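PDB 4KGM: Thg1-like uncharacterized protein, which probably adds nucleotides to the 5' end of tRNA as a guanylyltransferase-like enzyme, binding ATP and magnesium in a polymerase palm-like catalytic domain. Local coordinates for residues 52-57 with 198-203; 82-87 with 235-240; 150-155 with 187-192. All coordinates share one frame; numbering follows the deposited sequence.

Interaction 1: residues 52-57 with 198-203; sequences AFWETC and RGICII
Ile202, Trp54 and Ile200 carry this buried contact, in which one side of helix 47-63 lies against strand 200-206. Ile200 and Ile202, two residues apart on the strand, both direct CB toward the helix, whereas Cys201 between them turns away. The methyl end of Ile200 sits over one face of the Trp54 indole at its five-membered ring: CD1 of Ile200 comes to 3.3 Å from NE1 of Trp54 and 3.7 Å from CD1 of the same ring. CG1 of Ile200 follows at 3.9 Å from Trp54 NE1, and the two side chains cross at about a right angle. Ile200 achieves this with CG1 lodged between its backbone N and carbonyl carbon (chi1 40°), a torsion that turns the longer branch to the indole while CG2 stands beside the backbone N. One turn further along the helix, Cys57 meets Ile202 through its CB, 3.5 Å from Ile202 CG1. The backbones are nearest here, with 6.9 Å between the CA atoms of Cys57 and Ile202. The helix is held internally as well: Ala52 O accepts from both the backbone N and the hydroxyl of Thr56, OG1 lying 2.7 Å from Ala52 O. Around the indole, Trp195 and His221 make edge-to-face contacts with Trp54, and Val219 of strand 215-220 touches Trp54, Ile200 and Ile202. Strand 200-206 is bonded between strands 67-73 and 215-220, with Ile202 paired to Val70. This helix packed on an antiparallel sheet is part of the polymerase palm-like catalytic domain, and the side chain of Trp54 lies about 8 Å from the bound ATP.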
loop_
_atom_site.group_PDB
_atom_site.type_symbol
_atom_site.label_atom_id
_atom_site.label_comp_id
_atom_site.label_asym_id
_atom_site.label_seq_id
_atom_site.Cartn_x
_atom_site.Cartn_y
_atom_site.Cartn_z
ATOM N N ALA A 52 12.162 25.272 21.323
ATOM C CA ALA A 52 11.085 25.475 20.364
ATOM C C ALA A 52 10.543 24.124 19.909
ATOM O O ALA A 52 9.352 23.984 19.622
ATOM C CB ALA A 52 11.575 26.284 19.176
ATOM N N PHE A 53 11.428 23.132 19.843
ATOM C CA PHE A 53 11.029 21.765 19.539
ATOM C C PHE A 53 10.281 21.159 20.718
ATOM O O PHE A 53 9.327 20.401 20.539
ATOM C CB PHE A 53 12.246 20.902 19.206
ATOM C CG PHE A 53 12.675 20.981 17.768
ATOM C CD1 PHE A 53 11.967 20.313 16.782
ATOM C CD2 PHE A 53 13.794 21.712 17.403
ATOM C CE1 PHE A 53 12.360 20.381 15.461
ATOM C CE2 PHE A 53 14.193 21.782 16.081
ATOM C CZ PHE A 53 13.474 21.118 15.109
ATOM N N TRP A 54 10.719 21.500 21.925
ATOM C CA TRP A 54 10.111 20.963 23.136
ATOM C C TRP A 54 8.676 21.453 23.295
ATOM O O TRP A 54 7.805 20.710 23.744
ATOM C CB TRP A 54 10.947 21.325 24.366
ATOM C CG TRP A 54 12.347 20.794 24.307
ATOM C CD1 TRP A 54 12.834 19.857 23.442
ATOM C CD2 TRP A 54 13.448 21.178 25.143
ATOM N NE1 TRP A 54 14.166 19.633 23.687
ATOM C CE2 TRP A 54 14.567 20.430 24.727
ATOM C CE3 TRP A 54 13.593 22.078 26.201
ATOM C CZ2 TRP A 54 15.815 20.556 25.334
ATOM C CZ3 TRP A 54 14.833 22.201 26.804
ATOM C CH2 TRP A 54 15.927 21.444 26.368
ATOM N N GLU A 55 8.435 22.705 22.920
ATOM C CA GLU A 55 7.085 23.255 22.940
ATOM C C GLU A 55 6.258 22.638 21.821
ATOM O O GLU A 55 5.047 22.463 21.952
ATOM C CB GLU A 55 7.114 24.777 22.804
ATOM C CG GLU A 55 7.605 25.491 24.048
ATOM C CD GLU A 55 6.751 25.188 25.263
ATOM O OE1 GLU A 55 5.539 25.491 25.230
ATOM O OE2 GLU A 55 7.288 24.638 26.249
ATOM N N THR A 56 6.925 22.311 20.720
ATOM C CA THR A 56 6.277 21.631 19.609
ATOM C C THR A 56 5.887 20.220 20.035
ATOM O O THR A 56 4.774 19.765 19.770
ATOM C CB THR A 56 7.198 21.568 18.377
ATOM O OG1 THR A 56 7.503 22.898 17.940
ATOM C CG2 THR A 56 6.527 20.814 17.243
ATOM N N CYS A 57 6.810 19.544 20.712
ATOM C CA CYS A 57 6.578 18.193 21.208
ATOM C C CYS A 57 5.386 18.119 22.157
ATOM O O CYS A 57 4.643 17.141 22.150
ATOM C CB CYS A 57 7.826 17.660 21.908
ATOM S SG CYS A 57 9.180 17.239 20.799
ATOM N N ARG A 198 22.029 12.675 24.279
ATOM C CA ARG A 198 21.163 11.598 23.806
ATOM C C ARG A 198 19.697 12.017 23.676
ATOM O O ARG A 198 18.802 11.171 23.677
ATOM C CB ARG A 198 21.272 10.390 24.739
ATOM C CG ARG A 198 20.880 10.693 26.177
ATOM C CD ARG A 198 20.800 9.426 27.010
ATOM N NE ARG A 198 20.352 9.700 28.373
ATOM C CZ ARG A 198 21.169 9.873 29.407
ATOM N NH1 ARG A 198 22.482 9.797 29.237
ATOM N NH2 ARG A 198 20.673 10.120 30.611
ATOM N N GLY A 199 19.455 13.320 23.565
ATOM C CA GLY A 199 18.104 13.839 23.434
ATOM C C GLY A 199 17.268 13.626 24.682
ATOM O O GLY A 199 17.753 13.092 25.678
ATOM N N ILE A 200 16.006 14.046 24.630
ATOM C CA ILE A 200 15.096 13.862 25.757
ATOM C C ILE A 200 13.701 13.422 25.323
ATOM O O ILE A 200 13.368 13.450 24.137
ATOM C CB ILE A 200 14.982 15.137 26.623
ATOM C CG1 ILE A 200 14.956 16.392 25.744
ATOM C CG2 ILE A 200 16.130 15.211 27.617
ATOM C CD1 ILE A 200 13.594 16.724 25.169
ATOM N N CYS A 201 12.891 13.024 26.297
ATOM C CA CYS A 201 11.517 12.617 26.034
ATOM C C CYS A 201 10.514 13.607 26.614
ATOM O O CYS A 201 10.851 14.419 27.476
ATOM C CB CYS A 201 11.247 11.222 26.600
ATOM S SG CYS A 201 11.897 9.867 25.607
ATOM N N ILE A 202 9.282 13.530 26.124
ATOM C CA ILE A 202 8.180 14.322 26.654
ATOM C C ILE A 202 7.098 13.374 27.150
ATOM O O ILE A 202 6.501 12.641 26.364
ATOM C CB ILE A 202 7.577 15.237 25.578
ATOM C CG1 ILE A 202 8.682 16.015 24.861
ATOM C CG2 ILE A 202 6.549 16.174 26.190
ATOM C CD1 ILE A 202 9.487 16.909 25.763
ATOM N N ILE A 203 6.856 13.384 28.457
ATOM C CA ILE A 203 5.901 12.468 29.069
ATOM C C ILE A 203 4.855 13.235 29.870
ATOM O O ILE A 203 5.151 14.281 30.445
ATOM C CB ILE A 203 6.617 11.450 29.993
ATOM C CG1 ILE A 203 7.650 10.645 29.205
ATOM C CG2 ILE A 203 5.625 10.500 30.651
ATOM C CD1 ILE A 203 8.157 9.428 29.943
#

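Interaction 2: residues 82-87 with 235-240; sequences TNYDKL and QFVYLN
The loop 82-87 approaches segment 235-240, which starts with the weakly bonded helical residues 235-237, most closely at Thr82 and Val237, whose CA atoms are 7.3 Å apart. Tyr84 makes the principal link. Its phenol reaches across the gap and donates a hydrogen bond from Tyr84 OH to the carbonyl O of Val237, 2.8 Å away. The acceptor is met on a lone pair, in the carbonyl plane, with a C=O...donor angle of 129°. Val237 O in turn lies at the edge of the Tyr84 ring, in its plane, 3.3 Å from Tyr84 CE2. Tyr84 CG occupies the position between the backbone N and carbonyl carbon (chi1 48°), which swings the ring out of the loop to Val237. There CG1 of Val237 is a looser neighbour, 4.0 Å from Tyr84 OH. Val237 O also accepts from Gln137 NE2, so two donors grip this carbonyl.

Thr82 supplies the second point of touch: its methyl CG2 lies 3.6 Å from the O of Phe236. The other branch of Thr82 turns back into its own loop, where OG1 donates to Asp85 OD2 at 3.2 Å, on the syn side of the carboxylate. Asp85 has a second partner, a salt bridge from OD1 to Lys68 on strand 67-73. Lys68 also touches Thr82 and Phe236. The loop following strand 76-81 is thus tied by a tyrosine hydroxyl-to-carbonyl hydrogen bond to segment 235-240, near the C terminus, at the periphery of the palm-like domain.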
loop_
_atom_site.group_PDB
_atom_site.type_symbol
_atom_site.label_atom_id
_atom_site.label_comp_id
_atom_site.label_asym_id
_atom_site.label_seq_id
_atom_site.Cartn_x
_atom_site.Cartn_y
_atom_site.Cartn_z
ATOM N N THR A 82 -0.468 4.606 20.826
ATOM C CA THR A 82 -1.108 3.319 21.072
ATOM C C THR A 82 -2.618 3.470 20.964
ATOM O O THR A 82 -3.172 4.499 21.350
ATOM C CB THR A 82 -0.753 2.748 22.460
ATOM O OG1 THR A 82 -1.282 3.601 23.483
ATOM C CG2 THR A 82 0.755 2.629 22.621
ATOM N N ASN A 83 -3.281 2.445 20.439
ATOM C CA ASN A 83 -4.724 2.491 20.236
ATOM C C ASN A 83 -5.431 1.250 20.772
ATOM O O ASN A 83 -6.481 0.859 20.264
ATOM C CB ASN A 83 -5.043 2.667 18.752
ATOM C CG ASN A 83 -4.382 1.610 17.889
ATOM O OD1 ASN A 83 -3.757 0.676 18.398
ATOM N ND2 ASN A 83 -4.516 1.748 16.573
ATOM N N TYR A 84 -4.850 0.635 21.797
ATOM C CA TYR A 84 -5.401 -0.593 22.357
ATOM C C TYR A 84 -5.483 -0.545 23.879
ATOM O O TYR A 84 -5.413 -1.579 24.544
ATOM C CB TYR A 84 -4.572 -1.798 21.910
ATOM C CG TYR A 84 -3.080 -1.616 22.079
ATOM C CD1 TYR A 84 -2.301 -1.113 21.043
ATOM C CD2 TYR A 84 -2.448 -1.948 23.271
ATOM C CE1 TYR A 84 -0.936 -0.944 21.191
ATOM C CE2 TYR A 84 -1.083 -1.782 23.427
ATOM C CZ TYR A 84 -0.333 -1.280 22.383
ATOM O OH TYR A 84 1.026 -1.114 22.531
ATOM N N ASP A 85 -5.629 0.661 24.421
ATOM C CA ASP A 85 -5.749 0.860 25.861
ATOM C C ASP A 85 -6.951 0.095 26.405
ATOM O O ASP A 85 -6.842 -0.642 27.385
ATOM C CB ASP A 85 -5.891 2.350 26.183
ATOM C CG ASP A 85 -4.754 3.184 25.615
ATOM O OD1 ASP A 85 -4.435 4.232 26.213
ATOM O OD2 ASP A 85 -4.186 2.795 24.571
ATOM N N LYS A 86 -8.096 0.283 25.756
ATOM C CA LYS A 86 -9.307 -0.454 26.090
ATOM C C LYS A 86 -9.730 -1.309 24.903
ATOM O O LYS A 86 -9.019 -1.387 23.900
ATOM C CB LYS A 86 -10.438 0.508 26.456
ATOM C CG LYS A 86 -10.143 1.399 27.647
ATOM C CD LYS A 86 -11.303 2.344 27.914
ATOM C CE LYS A 86 -11.027 3.240 29.109
ATOM N NZ LYS A 86 -12.144 4.196 29.349
ATOM N N LEU A 87 -10.887 -1.950 25.019
ATOM C CA LEU A 87 -11.438 -2.725 23.916
ATOM C C LEU A 87 -12.179 -1.805 22.954
ATOM O O LEU A 87 -12.401 -2.150 21.793
ATOM C CB LEU A 87 -12.378 -3.815 24.436
ATOM C CG LEU A 87 -11.802 -5.225 24.598
ATOM C CD1 LEU A 87 -10.547 -5.215 25.456
ATOM C CD2 LEU A 87 -12.848 -6.165 25.182
ATOM N N GLN A 235 6.393 0.834 29.547
ATOM C CA GLN A 235 5.285 1.151 30.442
ATOM C C GLN A 235 4.071 1.640 29.659
ATOM O O GLN A 235 2.939 1.568 30.140
ATOM C CB GLN A 235 5.701 2.216 31.459
ATOM C CG GLN A 235 6.192 3.510 30.830
ATOM C CD GLN A 235 6.493 4.585 31.856
ATOM O OE1 GLN A 235 5.792 4.718 32.860
ATOM N NE2 GLN A 235 7.543 5.360 31.609
ATOM N N PHE A 236 4.314 2.145 28.454
ATOM C CA PHE A 236 3.244 2.647 27.603
ATOM C C PHE A 236 2.870 1.614 26.544
ATOM O O PHE A 236 1.837 1.732 25.886
ATOM C CB PHE A 236 3.666 3.952 26.922
ATOM C CG PHE A 236 4.123 5.022 27.876
ATOM C CD1 PHE A 236 3.219 5.656 28.712
ATOM C CD2 PHE A 236 5.453 5.406 27.922
ATOM C CE1 PHE A 236 3.636 6.644 29.586
ATOM C CE2 PHE A 236 5.876 6.395 28.793
ATOM C CZ PHE A 236 4.967 7.013 29.625
ATOM N N VAL A 237 3.718 0.603 26.388
ATOM C CA VAL A 237 3.540 -0.410 25.352
ATOM C C VAL A 237 2.624 -1.544 25.805
ATOM O O VAL A 237 1.715 -1.948 25.078
ATOM C CB VAL A 237 4.892 -0.996 24.917
ATOM C CG1 VAL A 237 4.697 -2.026 23.820
ATOM C CG2 VAL A 237 5.818 0.115 24.453
ATOM N N TYR A 238 2.869 -2.056 27.006
ATOM C CA TYR A 238 2.049 -3.126 27.564
ATOM C C TYR A 238 1.076 -2.578 28.604
ATOM O O TYR A 238 1.480 -2.176 29.697
ATOM C CB TYR A 238 2.933 -4.220 28.169
ATOM C CG TYR A 238 3.951 -4.783 27.199
ATOM C CD1 TYR A 238 3.627 -5.837 26.354
ATOM C CD2 TYR A 238 5.236 -4.258 27.129
ATOM C CE1 TYR A 238 4.557 -6.353 25.466
ATOM C CE2 TYR A 238 6.170 -4.767 26.243
ATOM C CZ TYR A 238 5.827 -5.814 25.414
ATOM O OH TYR A 238 6.756 -6.325 24.532
ATOM N N LEU A 239 -0.205 -2.564 28.256
ATOM C CA LEU A 239 -1.233 -1.980 29.113
ATOM C C LEU A 239 -1.571 -2.863 30.311
ATOM O O LEU A 239 -1.417 -2.446 31.459
ATOM C CB LEU A 239 -2.498 -1.685 28.303
ATOM N N ASN A 240 -2.038 -4.077 30.039
ATOM C CA ASN A 240 -2.430 -5.004 31.096
ATOM C C ASN A 240 -1.227 -5.621 31.802
ATOM O O ASN A 240 -0.347 -4.911 32.289
ATOM C CB ASN A 240 -3.335 -6.104 30.538
#

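Interaction 3: residues 150-155 with 187-192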
loop_
_atom_site.group_PDB
_atom_site.type_symbol
_atom_site.label_atom_id
_atom_site.label_comp_id
_atom_site.label_asym_id
_atom_site.label_seq_id
_atom_site.Cartn_x
_atom_site.Cartn_y
_atom_site.Cartn_z
ATOM N N ASP A 150 21.350 7.010 17.553
ATOM C CA ASP A 150 21.523 7.941 16.446
ATOM C C ASP A 150 21.650 9.360 16.991
ATOM O O ASP A 150 22.154 10.258 16.315
ATOM C CB ASP A 150 20.344 7.847 15.476
ATOM C CG ASP A 150 20.516 8.738 14.261
ATOM O OD1 ASP A 150 20.022 9.886 14.290
ATOM O OD2 ASP A 150 21.145 8.292 13.278
ATOM N N ALA A 151 21.189 9.548 18.224
ATOM C CA ALA A 151 21.280 10.840 18.893
ATOM C C ALA A 151 22.707 11.112 19.358
ATOM O O ALA A 151 23.220 12.217 19.198
ATOM C CB ALA A 151 20.324 10.892 20.072
ATOM N N SER A 152 23.339 10.094 19.934
ATOM C CA SER A 152 24.693 10.224 20.460
ATOM C C SER A 152 25.726 10.377 19.349
ATOM O O SER A 152 26.651 11.179 19.461
ATOM C CB SER A 152 25.042 9.026 21.348
ATOM O OG SER A 152 24.187 8.959 22.476
ATOM N N LYS A 153 25.562 9.610 18.275
ATOM C CA LYS A 153 26.491 9.673 17.153
ATOM C C LYS A 153 26.414 11.032 16.462
ATOM O O LYS A 153 27.418 11.546 15.971
ATOM C CB LYS A 153 26.218 8.544 16.155
ATOM C CG LYS A 153 27.281 8.404 15.076
ATOM C CD LYS A 153 27.061 7.159 14.230
ATOM C CE LYS A 153 25.745 7.224 13.473
ATOM N NZ LYS A 153 25.543 6.025 12.611
ATOM N N ASN A 154 25.218 11.609 16.432
ATOM C CA ASN A 154 25.032 12.954 15.897
ATOM C C ASN A 154 25.528 14.014 16.873
ATOM O O ASN A 154 26.026 15.061 16.464
ATOM C CB ASN A 154 23.560 13.205 15.559
ATOM C CG ASN A 154 23.144 12.567 14.249
ATOM O OD1 ASN A 154 23.901 12.561 13.280
ATOM N ND2 ASN A 154 21.932 12.025 14.214
ATOM N N SER A 155 25.386 13.730 18.163
ATOM C CA SER A 155 25.795 14.656 19.212
ATOM C C SER A 155 27.303 14.893 19.200
ATOM O O SER A 155 27.761 16.035 19.247
ATOM C CB SER A 155 25.366 14.127 20.579
ATOM O OG SER A 155 25.659 15.062 21.601
ATOM N N ILE A 187 37.743 19.280 25.918
ATOM C CA ILE A 187 36.289 19.318 26.037
ATOM C C ILE A 187 35.713 17.923 26.263
ATOM O O ILE A 187 35.914 17.018 25.451
ATOM C CB ILE A 187 35.635 19.939 24.787
ATOM N N ASN A 188 34.993 17.758 27.367
ATOM C CA ASN A 188 34.434 16.462 27.730
ATOM C C ASN A 188 32.983 16.312 27.278
ATOM O O ASN A 188 32.102 17.045 27.729
ATOM C CB ASN A 188 34.543 16.240 29.240
ATOM C CG ASN A 188 34.267 14.806 29.641
ATOM O OD1 ASN A 188 34.385 13.887 28.828
ATOM N ND2 ASN A 188 33.900 14.603 30.901
ATOM N N TRP A 189 32.742 15.355 26.388
ATOM C CA TRP A 189 31.409 15.135 25.839
ATOM C C TRP A 189 30.460 14.551 26.882
ATOM O O TRP A 189 29.285 14.914 26.934
ATOM C CB TRP A 189 31.479 14.220 24.614
ATOM C CG TRP A 189 30.161 14.034 23.923
ATOM C CD1 TRP A 189 29.594 14.865 22.999
ATOM C CD2 TRP A 189 29.247 12.944 24.097
ATOM N NE1 TRP A 189 28.384 14.362 22.590
ATOM C CE2 TRP A 189 28.146 13.185 23.250
ATOM C CE3 TRP A 189 29.250 11.792 24.887
ATOM C CZ2 TRP A 189 27.062 12.313 23.170
ATOM C CZ3 TRP A 189 28.172 10.928 24.808
ATOM C CH2 TRP A 189 27.093 11.194 23.955
ATOM N N ASN A 190 30.977 13.655 27.716
ATOM C CA ASN A 190 30.169 13.001 28.742
ATOM C C ASN A 190 29.714 13.958 29.842
ATOM O O ASN A 190 28.844 13.621 30.646
ATOM C CB ASN A 190 30.927 11.819 29.350
ATOM N N ASP A 191 30.306 15.147 29.872
ATOM C CA ASP A 191 29.960 16.154 30.869
ATOM C C ASP A 191 28.796 17.029 30.405
ATOM O O ASP A 191 28.219 17.779 31.191
ATOM C CB ASP A 191 31.177 17.024 31.194
ATOM N N LEU A 192 28.458 16.924 29.123
ATOM C CA LEU A 192 27.364 17.695 28.543
ATOM C C LEU A 192 26.008 17.266 29.106
ATOM O O LEU A 192 25.845 16.118 29.523
ATOM C CB LEU A 192 27.373 17.561 27.017
ATOM C CG LEU A 192 28.508 18.280 26.290
ATOM C CD1 LEU A 192 28.358 18.137 24.783
ATOM C CD2 LEU A 192 28.548 19.746 26.693
#
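Trp189 docks against the side of helix 140-160, a loop-to-helix contact in which an indole from the connection between helices 174-183 and 194-198 meets two serines one turn apart. Its CB points toward the helix, and CG stands anti to the backbone N (chi1 -175°), which carries the ring across to the neighbouring side chains. From CG the five-membered ring leads through Trp189 CD1, 4.2 Å from OG of Ser155, to NE1, the polar atom of the contact. Trp189 NE1 donates to Ser155 OG at 3.0 Å; the bond is bent, with an angle of 138° at the hydrogen, and the oxygen lies 17° out of the indole plane. CE2 and CZ2 continue past the same serine, and Trp189 CZ2 comes to 3.6 Å from Ser155 CB, which sits in plane at the ring edge. At the far end of the six-membered ring, Trp189 CH2 reaches Ser152, whose CB and OG are each 4.0 Å away. The strongest polar partner of Ser155 OG is the carbonyl of Gln196, with the indole N-H bonded to the same hydroxyl oxygen; Ser152 OG is bonded to the carbonyl of Lys197. Helix 194-198 is thereby drawn into the same junction, where Lys197 also touches Trp189. The backbone shares in the contact too, since Ser152 O lies 3.9 Å from Trp189 CZ2.

Overall arrangement
From the N terminus, helix 47-63 supplies the first half of interaction 1, and the loop after strand 76-81 opens interaction 2. Helix 140-160 then begins interaction 3, which closes at 187-192, in the loop before helix 194-198. Interaction 1 closes next, tying helix 47-63 to strand 200-206, and interaction 2 last, joining its loop to the C-terminal segment. Interaction 3 is therefore nested within the loops of both others, while interactions 1 and 2 cross. Segment 198-203 touches both neighbours: Ile203 CG2 lies 3.7 Å from Phe236 CZ, and Arg198 packs on Ala151 and Ser152. Interactions 2 and 3 remain separate, their centres 33 Å apart.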